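Side-chain contacts in alpha-L-rhamnosidase (Aspergillus terreus, PDB 6GSZ), which probably hydrolyses terminal non-reducing alpha-L-rhamnose residues in alpha-L-rhamnosides, as a calcium-binding glycoside hydrolase: residues F9-T14 with F490-L495; G174-S177 with R181-Y184; R499-N504 with Y511-I516. All coordinates share one frame; numbering follows the deposited sequence.

Contact 1: F9-T14 with F490-L495; sequences FEHHRT and FLRAWL
Arg492 reaches from helix 488-503 to Glu10 in a type II' beta turn, Phe9 to His12, and the salt bridge between them shows how one long side chain can join two domains. From CB through CG and CD the arginine runs straight out from its helix, with CG anti to the backbone N (chi1 -171°). NE leads into the flat guanidinium, whose central CZ lies 3.9 Å from Glu10 OE1. NH1 makes the direct bond, 2.9 Å to Glu10 OE1 and nearly straight at 165°; the oxygen lies in the guanidinium plane and is met on its anti side. His11 CD2 lies 4.5 Å from the same NH1, while its NE2 is hydrogen-bonded to Asp544. NH2 gives a bond to a water, which donates in turn to Glu10 OE1, closing a small ring. Each charge has a second partner: Arg24 pairs with Glu10 OE1 and Glu550 with Arg492 NH2. Glu10, His11 and His12 also line a pocket holding 2-(2-methoxyethoxy)ethanol, probably from the crystallisation liquor. The contact thus joins the loop between strands 3-9 and 15-18 of the immunoglobulin-like domain to helix 488-503 of the catalytic six-hairpin domain, beside helix 545-562.

Contact 2: G174-S177 with R181-Y184; sequences GWQS and RHEY
Gln176 packs against Arg181 and Glu183 across an alpha-turn (Ser177 O to Arg181 N) in the alpha-L-rhamnosidase N-terminal domain, where 174-177 leads into strand 182-188 of a mixed beta sheet. It illustrates how a buried amide can take over backbone bonding at the start of a strand. Two hydrogen bonds cross the turn. The first is between backbones, Arg181 N to Ser177 O at 3.0 Å, and closes the loop at its neck. The second uses a side chain: Glu183 N gives its hydrogen to Gln176 OE1 at 2.9 Å and 166°, reaching the oxygen from above the carbonyl plane. The bend of Gln176 at chi2 (87°) turns its amide back over the strand to receive this bond, while its NE2 is held by Pro173 O, so both ends of the amide are engaged and its flip is settled.

Charge pairing lies within 181-184. Arg181 NH1 meets the anti lone pair of Glu183 OE2 at 2.7 Å, and a kink at chi3 brings the guanidinium there; Asp497, on helix 488-503, holds NE of the same arginine.

Van der Waals packing fills in between these bonds. The Gln176 amide lies almost parallel to the Glu183 carboxylate, the planes 9° apart and stacked, with NE2 3.5 Å from Glu183 CD. Against Arg181 the same amide stands steeply, and here the aliphatic part does the touching: Gln176 CG rests over one face of the guanidinium, 3.3 Å from Arg181 NH2.

Contact 3: R499-N504 with Y511-I516; sequences RSEQLN and YVIPNI. With NAG (2-acetamido-2-deoxy-beta-D-glucopyranose), chain B.
Glu501 turns its carboxylate from the helix toward Asn515, whose backbone N-H it receives on OE2, a worked case of an acidic side chain accepting a backbone N-H of an irregular loop. This is the tight side. The bond from Asn515 N to Glu501 OE2 is 2.8 Å long and virtually straight (175°), though the donor approaches from above the carboxylate plane. Ser177 also bonds to OE2, so two partners grip one buried oxygen. The chain of Glu501 bends at chi2 (-81°), which brings CD to 3.5 Å from Asn515 CB, and Ile513 CD1 lies against Glu501 CB at 3.7 Å, the two side chains sliding past each other in opposite directions. A cis peptide before Pro514 shapes the loop at this point.

The other oxygen faces a wetter side, where contact across the gap is relayed by water. One water lies 2.7 Å from Glu501 OE1 and also reaches Asn515 O; a second lies near Glu501 O, OE1 and Asn515 ND2. Beyond them Asn504 carries an N-acetylglucosamine on ND2, and Gln179 NE2 hydrogen-bonds to that sugar. The Asn515 amide is held by His517 and Gly518. The contact ties helix 488-503 to the loop that leads on to helix 530-542.

Helix 488-503 is the common thread: contact 1 and contact 3 use successive parts of it, their centres about 19 Å apart, and contact 2 lies about 13 Å from the centre of each. Trp494 NE1 of contact 1 probably bonds to Ile513 O of contact 3 at 2.9 Å, while Trp175 NE1 of contact 2 packs 3.6 Å from Pro514 CG, between the alpha-L-rhamnosidase N-terminal domain and the six-hairpin domain. Ala493 CB packs 4.0 Å from Glu183 OE2, joining contacts 1 and 2. A glucose bound in the sugar pocket lies about 12 Å from the side chain of Ile513; contact 3 is near that site but not part of it, and its Tyr511 packs edge-to-face with Trp578 of the glucose pocket.

Contact 1: F9-T14 with F490-L495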
loop_
_atom_site.group_PDB
_atom_site.type_symbol
_atom_site.label_atom_id
_atom_site.label_comp_id
_atom_site.label_asym_id
_atom_site.label_seq_id
_atom_site.Cartn_x
_atom_site.Cartn_y
_atom_site.Cartn_z
ATOM N N PHE A 9 -12.804 -14.241 1.329
ATOM C CA PHE A 9 -13.952 -13.472 1.710
ATOM C C PHE A 9 -13.657 -11.978 1.575
ATOM O O PHE A 9 -12.616 -11.493 2.070
ATOM C CB PHE A 9 -14.316 -13.834 3.139
ATOM C CG PHE A 9 -14.589 -15.304 3.286
ATOM C CD1 PHE A 9 -15.794 -15.854 2.870
ATOM C CD2 PHE A 9 -13.579 -16.164 3.688
ATOM C CE1 PHE A 9 -15.993 -17.221 2.893
ATOM C CE2 PHE A 9 -13.798 -17.529 3.751
ATOM C CZ PHE A 9 -14.998 -18.069 3.336
ATOM N N GLU A 10 -14.572 -11.237 0.920
ATOM C CA GLU A 10 -14.325 -9.825 0.596
ATOM C C GLU A 10 -12.935 -9.733 -0.034
ATOM O O GLU A 10 -12.610 -10.479 -0.959
ATOM C CB GLU A 10 -14.580 -8.932 1.820
ATOM C CG GLU A 10 -16.029 -9.018 2.292
ATOM C CD GLU A 10 -17.055 -8.295 1.422
ATOM O OE1 GLU A 10 -16.737 -7.150 1.021
ATOM O OE2 GLU A 10 -18.156 -8.867 1.187
ATOM N N HIS A 11 -12.108 -8.802 0.471
ATOM C CA HIS A 11 -10.741 -8.620 0.035
ATOM C C HIS A 11 -9.742 -9.041 1.127
ATOM O O HIS A 11 -8.527 -8.750 1.019
ATOM C CB HIS A 11 -10.481 -7.200 -0.447
ATOM C CG HIS A 11 -11.341 -6.864 -1.620
ATOM N ND1 HIS A 11 -11.109 -7.347 -2.912
ATOM C CD2 HIS A 11 -12.484 -6.163 -1.662
ATOM C CE1 HIS A 11 -12.080 -6.904 -3.684
ATOM N NE2 HIS A 11 -12.952 -6.219 -2.958
ATOM N N HIS A 12 -10.228 -9.856 2.055
ATOM C CA HIS A 12 -9.376 -10.347 3.140
ATOM C C HIS A 12 -8.504 -11.510 2.662
ATOM O O HIS A 12 -8.989 -12.396 1.938
ATOM C CB HIS A 12 -10.240 -10.868 4.276
ATOM C CG HIS A 12 -11.248 -9.909 4.831
ATOM N ND1 HIS A 12 -10.882 -8.799 5.590
ATOM C CD2 HIS A 12 -12.594 -9.932 4.846
ATOM C CE1 HIS A 12 -12.000 -8.183 5.974
ATOM N NE2 HIS A 12 -13.067 -8.848 5.501
ATOM N N ARG A 13 -7.249 -11.579 3.091
ATOM C CA ARG A 13 -6.407 -12.728 2.789
ATOM C C ARG A 13 -6.871 -13.947 3.608
ATOM O O ARG A 13 -6.844 -15.090 3.136
ATOM C CB ARG A 13 -4.920 -12.451 3.042
ATOM C CG ARG A 13 -4.323 -11.338 2.194
ATOM C CD ARG A 13 -2.797 -11.310 2.140
ATOM N NE ARG A 13 -2.278 -12.518 1.490
ATOM C CZ ARG A 13 -0.995 -12.854 1.409
ATOM N NH1 ARG A 13 -0.071 -12.049 1.939
ATOM N NH2 ARG A 13 -0.634 -13.981 0.791
ATOM N N THR A 14 -7.176 -13.680 4.876
ATOM C CA THR A 14 -7.759 -14.607 5.831
ATOM C C THR A 14 -8.879 -13.863 6.559
ATOM O O THR A 14 -8.862 -12.647 6.616
ATOM C CB THR A 14 -6.735 -15.132 6.853
ATOM O OG1 THR A 14 -6.327 -14.072 7.713
ATOM C CG2 THR A 14 -5.516 -15.746 6.213
ATOM N N PHE A 490 -6.441 -2.988 1.451
ATOM C CA PHE A 490 -5.619 -1.882 1.947
ATOM C C PHE A 490 -6.220 -0.547 1.525
ATOM O O PHE A 490 -6.365 0.373 2.313
ATOM C CB PHE A 490 -4.204 -2.087 1.434
ATOM C CG PHE A 490 -3.192 -1.034 1.760
ATOM C CD1 PHE A 490 -3.147 0.147 1.062
ATOM C CD2 PHE A 490 -2.286 -1.203 2.796
ATOM C CE1 PHE A 490 -2.188 1.119 1.310
ATOM C CE2 PHE A 490 -1.317 -0.241 3.021
ATOM C CZ PHE A 490 -1.280 0.934 2.317
ATOM N N LEU A 491 -6.535 -0.411 0.237
ATOM C CA LEU A 491 -7.059 0.867 -0.273
ATOM C C LEU A 491 -8.528 1.047 0.091
ATOM O O LEU A 491 -8.958 2.191 0.266
ATOM C CB LEU A 491 -6.818 0.980 -1.773
ATOM C CG LEU A 491 -5.357 1.158 -2.167
ATOM C CD1 LEU A 491 -5.215 1.049 -3.666
ATOM C CD2 LEU A 491 -4.774 2.477 -1.646
ATOM N N ARG A 492 -9.267 -0.060 0.294
ATOM C CA ARG A 492 -10.620 0.096 0.764
ATOM C C ARG A 492 -10.656 0.886 2.091
ATOM O O ARG A 492 -11.490 1.795 2.291
ATOM C CB ARG A 492 -11.308 -1.255 0.939
ATOM C CG ARG A 492 -12.799 -1.167 1.213
ATOM C CD ARG A 492 -13.467 -2.508 1.449
ATOM N NE ARG A 492 -14.915 -2.338 1.351
ATOM C CZ ARG A 492 -15.759 -3.366 1.225
ATOM N NH1 ARG A 492 -15.311 -4.612 1.435
ATOM N NH2 ARG A 492 -17.028 -3.151 0.841
ATOM N N ALA A 493 -9.788 0.456 3.015
ATOM C CA ALA A 493 -9.700 1.076 4.339
ATOM C C ALA A 493 -9.273 2.549 4.221
ATOM O O ALA A 493 -9.884 3.459 4.846
ATOM C CB ALA A 493 -8.771 0.256 5.213
ATOM N N TRP A 494 -8.228 2.785 3.434
ATOM C CA TRP A 494 -7.716 4.143 3.269
ATOM C C TRP A 494 -8.801 5.085 2.747
ATOM O O TRP A 494 -8.954 6.237 3.176
ATOM C CB TRP A 494 -6.452 4.141 2.425
ATOM C CG TRP A 494 -5.798 5.470 2.314
ATOM C CD1 TRP A 494 -5.084 6.109 3.286
ATOM C CD2 TRP A 494 -5.798 6.359 1.196
ATOM N NE1 TRP A 494 -4.631 7.320 2.819
ATOM C CE2 TRP A 494 -5.080 7.523 1.546
ATOM C CE3 TRP A 494 -6.374 6.301 -0.084
ATOM C CZ2 TRP A 494 -4.892 8.605 0.684
ATOM C CZ3 TRP A 494 -6.209 7.373 -0.928
ATOM C CH2 TRP A 494 -5.494 8.514 -0.553
ATOM N N LEU A 495 -9.551 4.601 1.731
ATOM C CA LEU A 495 -10.566 5.416 1.115
ATOM C C LEU A 495 -11.776 5.683 2.023
ATOM O O LEU A 495 -12.419 6.737 1.867
ATOM C CB LEU A 495 -10.991 4.825 -0.231
ATOM C CG LEU A 495 -9.949 4.999 -1.354
ATOM C CD1 LEU A 495 -10.242 4.057 -2.501
ATOM C CD2 LEU A 495 -9.921 6.445 -1.830
HETATM O O HOH W 1 -18.914 -5.156 1.608
#

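Contact 2: G174-S177 with R181-Y184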
loop_
_atom_site.group_PDB
_atom_site.type_symbol
_atom_site.label_atom_id
_atom_site.label_comp_id
_atom_site.label_asym_id
_atom_site.label_seq_id
_atom_site.Cartn_x
_atom_site.Cartn_y
_atom_site.Cartn_z
ATOM N N GLY A 174 -1.902 0.018 13.392
ATOM C CA GLY A 174 -1.656 0.797 12.190
ATOM C C GLY A 174 -2.247 2.196 12.336
ATOM O O GLY A 174 -2.674 2.584 13.454
ATOM N N TRP A 175 -2.235 2.966 11.259
ATOM C CA TRP A 175 -2.638 4.351 11.261
ATOM C C TRP A 175 -3.974 4.550 10.536
ATOM O O TRP A 175 -4.013 4.519 9.291
ATOM C CB TRP A 175 -1.562 5.264 10.674
ATOM C CG TRP A 175 -1.825 6.715 10.914
ATOM C CD1 TRP A 175 -2.805 7.270 11.688
ATOM C CD2 TRP A 175 -1.078 7.814 10.372
ATOM N NE1 TRP A 175 -2.696 8.638 11.697
ATOM C CE2 TRP A 175 -1.652 9.000 10.891
ATOM C CE3 TRP A 175 0.024 7.906 9.519
ATOM C CZ2 TRP A 175 -1.138 10.256 10.602
ATOM C CZ3 TRP A 175 0.516 9.150 9.204
ATOM C CH2 TRP A 175 -0.043 10.308 9.768
ATOM N N GLN A 176 -5.062 4.703 11.294
ATOM C CA GLN A 176 -6.382 5.082 10.776
ATOM C C GLN A 176 -6.616 6.561 11.125
ATOM O O GLN A 176 -5.957 7.105 12.025
ATOM C CB GLN A 176 -7.495 4.187 11.342
ATOM C CG GLN A 176 -7.311 2.711 10.966
ATOM C CD GLN A 176 -6.433 1.933 11.931
ATOM O OE1 GLN A 176 -6.654 1.982 13.164
ATOM N NE2 GLN A 176 -5.451 1.171 11.447
ATOM N N SER A 177 -7.660 7.140 10.548
ATOM C CA SER A 177 -8.209 8.413 10.963
ATOM C C SER A 177 -9.006 8.081 12.230
ATOM O O SER A 177 -10.222 7.975 12.215
ATOM C CB SER A 177 -9.063 9.041 9.885
ATOM O OG SER A 177 -8.266 9.391 8.756
ATOM N N ARG A 181 -12.530 6.191 12.726
ATOM C CA ARG A 181 -12.423 4.738 12.506
ATOM C C ARG A 181 -11.138 4.289 13.185
ATOM O O ARG A 181 -10.091 4.891 12.950
ATOM C CB ARG A 181 -12.415 4.426 11.009
ATOM C CG ARG A 181 -12.433 2.940 10.666
ATOM C CD ARG A 181 -12.449 2.707 9.175
ATOM N NE ARG A 181 -11.172 3.087 8.579
ATOM C CZ ARG A 181 -10.076 2.310 8.449
ATOM N NH1 ARG A 181 -10.150 0.976 8.617
ATOM N NH2 ARG A 181 -8.915 2.913 8.130
ATOM N N HIS A 182 -11.271 3.255 14.012
ATOM C CA HIS A 182 -10.113 2.794 14.782
ATOM C C HIS A 182 -10.096 1.270 14.713
ATOM O O HIS A 182 -11.032 0.612 15.177
ATOM C CB HIS A 182 -10.207 3.316 16.206
ATOM C CG HIS A 182 -9.010 3.157 17.082
ATOM N ND1 HIS A 182 -8.630 4.149 17.966
ATOM C CD2 HIS A 182 -8.126 2.146 17.197
ATOM C CE1 HIS A 182 -7.537 3.737 18.585
ATOM N NE2 HIS A 182 -7.228 2.503 18.184
ATOM N N GLU A 183 -9.069 0.723 14.042
ATOM C CA GLU A 183 -9.075 -0.731 13.805
ATOM C C GLU A 183 -8.710 -1.474 15.081
ATOM O O GLU A 183 -7.921 -0.962 15.926
ATOM C CB GLU A 183 -8.124 -1.187 12.692
ATOM C CG GLU A 183 -8.674 -0.864 11.307
ATOM C CD GLU A 183 -7.749 -1.184 10.161
ATOM O OE1 GLU A 183 -6.797 -1.974 10.340
ATOM O OE2 GLU A 183 -8.022 -0.690 9.026
ATOM N N TYR A 184 -9.315 -2.645 15.271
ATOM C CA TYR A 184 -8.920 -3.572 16.316
ATOM C C TYR A 184 -8.644 -4.923 15.667
ATOM O O TYR A 184 -9.162 -5.226 14.561
ATOM C CB TYR A 184 -9.962 -3.748 17.438
ATOM C CG TYR A 184 -11.162 -4.525 16.970
ATOM C CD1 TYR A 184 -12.207 -3.913 16.307
ATOM C CD2 TYR A 184 -11.251 -5.869 17.237
ATOM C CE1 TYR A 184 -13.257 -4.674 15.803
ATOM C CE2 TYR A 184 -12.298 -6.632 16.752
ATOM C CZ TYR A 184 -13.312 -6.027 16.050
ATOM O OH TYR A 184 -14.335 -6.820 15.597
#

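Contact 3: R499-N504 with Y511-I516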
loop_
_atom_site.group_PDB
_atom_site.type_symbol
_atom_site.label_atom_id
_atom_site.label_comp_id
_atom_site.label_asym_id
_atom_site.label_seq_id
_atom_site.Cartn_x
_atom_site.Cartn_y
_atom_site.Cartn_z
ATOM N N ARG A 499 -12.925 9.577 2.828
ATOM C CA ARG A 499 -14.294 10.034 2.810
ATOM C C ARG A 499 -14.632 10.742 4.141
ATOM O O ARG A 499 -15.226 11.819 4.132
ATOM C CB ARG A 499 -15.235 8.861 2.510
ATOM C CG ARG A 499 -16.710 9.203 2.558
ATOM C CD ARG A 499 -17.055 10.357 1.632
ATOM N NE ARG A 499 -18.485 10.450 1.443
ATOM C CZ ARG A 499 -19.128 11.516 0.933
ATOM N NH1 ARG A 499 -18.419 12.586 0.569
ATOM N NH2 ARG A 499 -20.449 11.450 0.779
ATOM N N SER A 500 -14.325 10.103 5.279
ATOM C CA SER A 500 -14.610 10.711 6.575
ATOM C C SER A 500 -13.932 12.087 6.717
ATOM O O SER A 500 -14.593 13.068 7.188
ATOM C CB SER A 500 -14.142 9.797 7.700
ATOM O OG SER A 500 -14.877 8.577 7.745
ATOM N N GLU A 501 -12.670 12.165 6.284
ATOM C CA GLU A 501 -11.920 13.383 6.385
ATOM C C GLU A 501 -12.559 14.471 5.518
ATOM O O GLU A 501 -12.698 15.642 5.915
ATOM C CB GLU A 501 -10.452 13.151 6.040
ATOM C CG GLU A 501 -9.709 12.241 7.013
ATOM C CD GLU A 501 -9.188 12.801 8.312
ATOM O OE1 GLU A 501 -9.683 13.856 8.721
ATOM O OE2 GLU A 501 -8.257 12.137 8.821
ATOM N N GLN A 502 -12.918 14.105 4.263
ATOM C CA GLN A 502 -13.571 15.012 3.331
ATOM C C GLN A 502 -14.864 15.581 3.916
ATOM O O GLN A 502 -15.172 16.787 3.696
ATOM C CB GLN A 502 -13.826 14.228 2.046
ATOM C CG GLN A 502 -14.596 15.041 1.004
ATOM C CD GLN A 502 -15.178 14.162 -0.076
ATOM O OE1 GLN A 502 -15.555 13.011 0.183
ATOM N NE2 GLN A 502 -15.246 14.719 -1.279
ATOM N N LEU A 503 -15.655 14.740 4.588
ATOM C CA LEU A 503 -16.948 15.212 5.091
ATOM C C LEU A 503 -16.767 16.272 6.192
ATOM O O LEU A 503 -17.730 17.005 6.453
ATOM C CB LEU A 503 -17.786 14.036 5.582
ATOM C CG LEU A 503 -18.388 13.214 4.440
ATOM C CD1 LEU A 503 -18.883 11.864 4.963
ATOM C CD2 LEU A 503 -19.494 13.993 3.711
ATOM N N ASN A 504 -15.597 16.341 6.821
ATOM C CA ASN A 504 -15.316 17.425 7.768
ATOM C C ASN A 504 -14.407 18.503 7.195
ATOM O O ASN A 504 -13.836 19.305 7.939
ATOM C CB ASN A 504 -14.701 16.880 9.043
ATOM C CG ASN A 504 -14.769 17.880 10.179
ATOM O OD1 ASN A 504 -15.772 18.606 10.327
ATOM N ND2 ASN A 504 -13.703 17.927 10.955
ATOM N N TYR A 511 -4.904 17.268 2.048
ATOM C CA TYR A 511 -3.739 16.845 1.280
ATOM C C TYR A 511 -3.238 15.458 1.656
ATOM O O TYR A 511 -2.760 14.716 0.812
ATOM C CB TYR A 511 -2.612 17.877 1.347
ATOM C CG TYR A 511 -3.001 19.243 0.833
ATOM C CD1 TYR A 511 -4.033 19.444 -0.078
ATOM C CD2 TYR A 511 -2.233 20.338 1.202
ATOM C CE1 TYR A 511 -4.377 20.727 -0.471
ATOM C CE2 TYR A 511 -2.549 21.613 0.787
ATOM C CZ TYR A 511 -3.621 21.814 -0.056
ATOM O OH TYR A 511 -3.955 23.079 -0.455
ATOM N N VAL A 512 -3.260 15.163 2.961
ATOM C CA VAL A 512 -2.845 13.855 3.447
ATOM C C VAL A 512 -3.962 13.201 4.248
ATOM O O VAL A 512 -4.766 13.886 4.871
ATOM C CB VAL A 512 -1.558 13.895 4.292
ATOM C CG1 VAL A 512 -0.460 14.632 3.544
ATOM C CG2 VAL A 512 -1.729 14.511 5.681
ATOM N N ILE A 513 -4.001 11.868 4.161
ATOM C CA ILE A 513 -4.997 11.047 4.830
ATOM C C ILE A 513 -4.278 9.893 5.496
ATOM O O ILE A 513 -3.581 9.097 4.834
ATOM C CB ILE A 513 -5.998 10.456 3.839
ATOM C CG1 ILE A 513 -6.697 11.522 2.988
ATOM C CG2 ILE A 513 -6.991 9.542 4.525
ATOM C CD1 ILE A 513 -7.657 12.465 3.721
ATOM N N PRO A 514 -4.416 9.698 6.830
ATOM C CA PRO A 514 -5.179 10.552 7.764
ATOM C C PRO A 514 -4.686 12.005 7.825
ATOM O O PRO A 514 -3.488 12.283 7.583
ATOM C CB PRO A 514 -4.905 9.882 9.116
ATOM C CG PRO A 514 -4.685 8.399 8.758
ATOM C CD PRO A 514 -3.878 8.491 7.472
ATOM N N ASN A 515 -5.637 12.899 8.061
ATOM C CA ASN A 515 -5.364 14.318 7.996
ATOM C C ASN A 515 -4.842 14.827 9.361
ATOM O O ASN A 515 -5.630 14.953 10.287
ATOM C CB ASN A 515 -6.612 15.074 7.577
ATOM C CG ASN A 515 -6.432 16.572 7.622
ATOM O OD1 ASN A 515 -5.305 17.037 7.421
ATOM N ND2 ASN A 515 -7.558 17.292 7.779
ATOM N N ILE A 516 -3.570 15.233 9.394
ATOM C CA ILE A 516 -2.955 15.786 10.600
ATOM C C ILE A 516 -2.929 17.308 10.550
ATOM O O ILE A 516 -2.403 17.911 11.465
ATOM C CB ILE A 516 -1.532 15.232 10.806
ATOM C CG1 ILE A 516 -0.606 15.516 9.612
ATOM C CG2 ILE A 516 -1.632 13.770 11.131
ATOM C CD1 ILE A 516 0.874 15.460 9.885
HETATM C C1 NAG B . -13.632 18.840 12.086
HETATM C C2 NAG B . -12.960 18.146 13.282
HETATM C C3 NAG B . -12.733 19.124 14.408
HETATM C C4 NAG B . -11.951 20.331 13.951
HETATM C C5 NAG B . -12.670 20.943 12.748
HETATM C C6 NAG B . -11.837 22.069 12.153
HETATM C C7 NAG B . -13.233 15.775 13.884
HETATM C C8 NAG B . -14.219 14.742 14.371
HETATM N N2 NAG B . -13.732 17.033 13.759
HETATM O O3 NAG B . -12.026 18.462 15.447
HETATM O O4 NAG B . -11.937 21.240 15.047
HETATM O O5 NAG B . -12.785 19.930 11.732
HETATM O O6 NAG B . -10.462 21.619 11.918
HETATM O O7 NAG B . -12.060 15.496 13.594
HETATM O O HOH W 2 -8.323 14.846 10.842
HETATM O O HOH W 3 -10.702 16.474 7.798
#